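Local coordinates for diguanylate cyclase (Pseudomonas aeruginosa, PDB 5M3C), which is a two-domain protein that joins a GGDEF domain, holding GTP and a calcium ion, to an EAL domain with a second calcium site, at residues 198-212 and 260-272. Sequence-based numbering, arbitrary orientation.
Sequences KLSLESGLLVGAEAL and HAPFGPLSVNLAG. With CA (calcium ion), chain H.
Glu210 and Asn269 stand on neighbouring parallel strands and hold the same calcium ion, Glu210 through OE2 at 2.3 Å and Asn269 through OD1 at 2.6 Å. The glutamate gets there as a straight rod, with CG anti to the backbone N (chi1 -175°) and the chain extended beyond it. Its carboxylate is turned almost at right angles to the Asn269 amide, the planes 82° apart. Glu301 and Asp331, from the next strands of the same sheet, complete the protein ligands, while the other carboxylate oxygen of Glu210, OE1, is hydrogen-bonded by Gln408.

The strands themselves are joined by a backbone ladder. Ala209 N donates to Pro265 O, Ser267 N to Ala209 O at 2.7 Å, and Ala211 N to Ser267 O at 2.8 Å. Ala209 thus gives and takes a bond on one edge, and Ser267 does the same from its side.

On the calcium-bearing face, the bent chain of Lys198, on strand 192-200, reaches past the intervening strand 206-217 and brings NZ beside Ser267 OG, a hydrogen bond whose modelled length of 2.4 Å is doubtful.

Apolar groups fill the other face. Leu266 CD1 lies against the methyls of both Ala209 and Ala211, 4.1 Å from Ala209 CB, and Ala211 CB also meets Val268 CG2 at 3.7 Å. Ala209 CB touches the edge of the Phe263 ring in its plane, at CE2. Phe421 of helix 418-425 packs on both Ala209 and Phe263, and helix 238-259 covers Val268.

In this TIM-barrel-like EAL domain the alternation of side chains along the paired strands divides the chemistry by face: apolar side chains, some of them under helices 238-259 and 418-425, on one, while the other gathers oxygen ligands from adjacent strands around one cation, which probably offsets the repulsion among their carboxylates.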
# COMPACT_ATOMS: atom_id res chain seq x y z
N LYS B 198 28.71 13.82 4.13
CA LYS B 198 27.59 14.41 4.87
C LYS B 198 28.12 15.44 5.86
O LYS B 198 29.07 15.17 6.59
CB LYS B 198 26.82 13.34 5.64
CG LYS B 198 25.80 12.56 4.83
CD LYS B 198 26.37 11.25 4.31
CE LYS B 198 25.40 10.10 4.55
NZ LYS B 198 25.68 9.43 5.85
N LEU B 199 27.50 16.61 5.88
CA LEU B 199 27.92 17.68 6.77
C LEU B 199 26.86 17.94 7.83
O LEU B 199 25.69 17.63 7.63
CB LEU B 199 28.17 18.97 5.98
CG LEU B 199 29.06 20.03 6.63
CD1 LEU B 199 30.53 19.68 6.45
CD2 LEU B 199 28.77 21.40 6.05
N SER B 200 27.28 18.49 8.97
CA SER B 200 26.35 18.91 10.01
C SER B 200 26.21 20.42 9.95
O SER B 200 27.20 21.14 9.83
CB SER B 200 26.86 18.49 11.39
OG SER B 200 26.12 19.12 12.43
N LEU B 201 24.97 20.90 10.04
CA LEU B 201 24.73 22.34 10.07
C LEU B 201 24.93 22.87 11.48
O LEU B 201 25.19 24.06 11.68
CB LEU B 201 23.33 22.66 9.56
CG LEU B 201 23.19 22.69 8.03
CD1 LEU B 201 24.17 21.74 7.37
CD2 LEU B 201 21.76 22.36 7.62
N GLU B 202 24.84 21.98 12.47
CA GLU B 202 25.00 22.36 13.87
C GLU B 202 26.45 22.71 14.21
O GLU B 202 26.70 23.49 15.13
CB GLU B 202 24.52 21.22 14.78
N SER B 203 27.39 22.14 13.46
CA SER B 203 28.82 22.35 13.73
C SER B 203 29.57 22.85 12.49
O SER B 203 30.25 23.87 12.55
CB SER B 203 29.46 21.06 14.24
OG SER B 203 29.60 20.10 13.21
N GLY B 204 29.44 22.12 11.39
CA GLY B 204 30.16 22.45 10.16
C GLY B 204 31.26 21.43 9.86
O GLY B 204 32.06 21.62 8.95
N LEU B 205 31.28 20.35 10.64
CA LEU B 205 32.26 19.28 10.45
C LEU B 205 31.62 18.06 9.79
O LEU B 205 30.40 17.88 9.85
CB LEU B 205 32.86 18.88 11.80
N LEU B 206 32.44 17.22 9.16
CA LEU B 206 31.96 15.99 8.54
C LEU B 206 31.21 15.12 9.54
O LEU B 206 31.61 15.00 10.70
CB LEU B 206 33.15 15.20 7.96
CG LEU B 206 33.53 15.48 6.50
CD1 LEU B 206 33.08 14.35 5.59
CD2 LEU B 206 32.99 16.82 6.01
N VAL B 207 30.11 14.52 9.08
CA VAL B 207 29.29 13.67 9.94
C VAL B 207 29.20 12.24 9.42
O VAL B 207 28.55 11.38 10.03
CB VAL B 207 27.85 14.21 10.06
CG1 VAL B 207 27.18 13.65 11.30
CG2 VAL B 207 27.86 15.73 10.09
N GLY B 208 29.85 11.98 8.30
CA GLY B 208 29.82 10.66 7.68
C GLY B 208 29.81 10.77 6.17
O GLY B 208 30.00 11.85 5.62
N ALA B 209 29.60 9.64 5.51
CA ALA B 209 29.55 9.62 4.05
C ALA B 209 28.64 8.51 3.55
O ALA B 209 28.38 7.54 4.27
CB ALA B 209 30.95 9.46 3.48
N GLU B 210 28.16 8.64 2.32
CA GLU B 210 27.34 7.60 1.71
C GLU B 210 28.07 6.94 0.55
O GLU B 210 28.67 7.62 -0.29
CB GLU B 210 26.01 8.18 1.21
CG GLU B 210 25.06 7.11 0.68
CD GLU B 210 23.75 7.69 0.17
OE1 GLU B 210 23.61 8.93 0.14
OE2 GLU B 210 22.86 6.90 -0.20
N ALA B 211 28.02 5.61 0.53
CA ALA B 211 28.60 4.83 -0.56
C ALA B 211 27.54 4.56 -1.61
O ALA B 211 26.48 4.02 -1.31
CB ALA B 211 29.17 3.53 -0.02
N LEU B 212 27.84 4.94 -2.85
CA LEU B 212 26.88 4.87 -3.94
C LEU B 212 27.46 4.07 -5.11
O LEU B 212 28.53 4.40 -5.62
CB LEU B 212 26.53 6.28 -4.41
CG LEU B 212 25.93 7.18 -3.33
CD1 LEU B 212 26.15 8.65 -3.67
CD2 LEU B 212 24.45 6.88 -3.15
N HIS B 260 42.97 6.82 7.93
CA HIS B 260 42.49 8.12 8.38
C HIS B 260 41.74 8.02 9.70
O HIS B 260 41.50 6.93 10.22
CB HIS B 260 41.60 8.74 7.32
CG HIS B 260 42.22 8.79 5.96
ND1 HIS B 260 43.14 9.75 5.60
CD2 HIS B 260 42.07 7.98 4.88
CE1 HIS B 260 43.53 9.54 4.35
NE2 HIS B 260 42.89 8.47 3.89
N ALA B 261 41.36 9.18 10.22
CA ALA B 261 40.68 9.27 11.50
C ALA B 261 39.18 9.13 11.31
O ALA B 261 38.68 9.18 10.19
CB ALA B 261 41.01 10.59 12.18
N PRO B 262 38.45 8.95 12.42
CA PRO B 262 37.00 8.77 12.35
C PRO B 262 36.35 10.06 11.88
O PRO B 262 36.63 11.14 12.40
CB PRO B 262 36.62 8.45 13.80
CG PRO B 262 37.65 9.15 14.62
CD PRO B 262 38.91 9.15 13.81
N PHE B 263 35.48 9.94 10.89
CA PHE B 263 34.88 11.09 10.24
C PHE B 263 33.37 10.92 10.14
O PHE B 263 32.70 11.56 9.33
CB PHE B 263 35.46 11.25 8.83
CG PHE B 263 35.13 10.11 7.91
CD1 PHE B 263 35.79 8.89 8.03
CD2 PHE B 263 34.15 10.24 6.94
CE1 PHE B 263 35.48 7.83 7.20
CE2 PHE B 263 33.84 9.19 6.10
CZ PHE B 263 34.50 7.98 6.23
N GLY B 264 32.84 10.04 10.99
CA GLY B 264 31.43 9.67 10.94
C GLY B 264 31.29 8.30 10.32
O GLY B 264 32.26 7.73 9.82
N PRO B 265 30.06 7.74 10.35
CA PRO B 265 29.83 6.43 9.76
C PRO B 265 29.58 6.50 8.25
O PRO B 265 29.46 7.58 7.68
CB PRO B 265 28.58 5.92 10.49
CG PRO B 265 28.03 7.08 11.27
CD PRO B 265 28.84 8.30 10.94
N LEU B 266 29.52 5.32 7.63
CA LEU B 266 29.31 5.21 6.19
C LEU B 266 27.94 4.61 5.90
O LEU B 266 27.57 3.57 6.46
CB LEU B 266 30.41 4.35 5.57
CG LEU B 266 30.34 4.09 4.06
CD1 LEU B 266 30.63 5.36 3.28
CD2 LEU B 266 31.31 2.99 3.66
N SER B 267 27.19 5.26 5.02
CA SER B 267 25.81 4.87 4.72
C SER B 267 25.74 4.07 3.44
O SER B 267 26.37 4.43 2.44
CB SER B 267 24.93 6.12 4.57
OG SER B 267 25.17 7.05 5.60
N VAL B 268 24.99 2.98 3.46
CA VAL B 268 24.76 2.20 2.24
C VAL B 268 23.30 1.81 2.11
O VAL B 268 22.68 1.35 3.07
CB VAL B 268 25.63 0.94 2.22
CG1 VAL B 268 25.27 0.07 1.02
CG2 VAL B 268 27.10 1.31 2.18
N ASN B 269 22.75 1.98 0.91
CA ASN B 269 21.37 1.60 0.64
C ASN B 269 21.23 0.08 0.67
O ASN B 269 22.09 -0.64 0.16
CB ASN B 269 20.92 2.14 -0.72
CG ASN B 269 20.80 3.65 -0.73
OD1 ASN B 269 20.22 4.25 0.17
ND2 ASN B 269 21.34 4.27 -1.77
N LEU B 270 20.15 -0.38 1.27
CA LEU B 270 19.88 -1.81 1.38
C LEU B 270 18.60 -2.14 0.61
O LEU B 270 17.50 -1.87 1.08
CB LEU B 270 19.73 -2.21 2.84
CG LEU B 270 19.82 -3.70 3.14
CD1 LEU B 270 21.23 -4.21 2.89
CD2 LEU B 270 19.41 -3.97 4.58
N ALA B 271 18.76 -2.71 -0.58
CA ALA B 271 17.63 -3.12 -1.40
C ALA B 271 16.64 -3.94 -0.58
O ALA B 271 17.02 -4.64 0.35
CB ALA B 271 18.11 -3.92 -2.60
N GLY B 272 15.36 -3.85 -0.94
CA GLY B 272 14.31 -4.54 -0.21
C GLY B 272 14.57 -6.03 -0.04
O GLY B 272 14.40 -6.57 1.05
CA CA H . 20.52 6.84 -0.01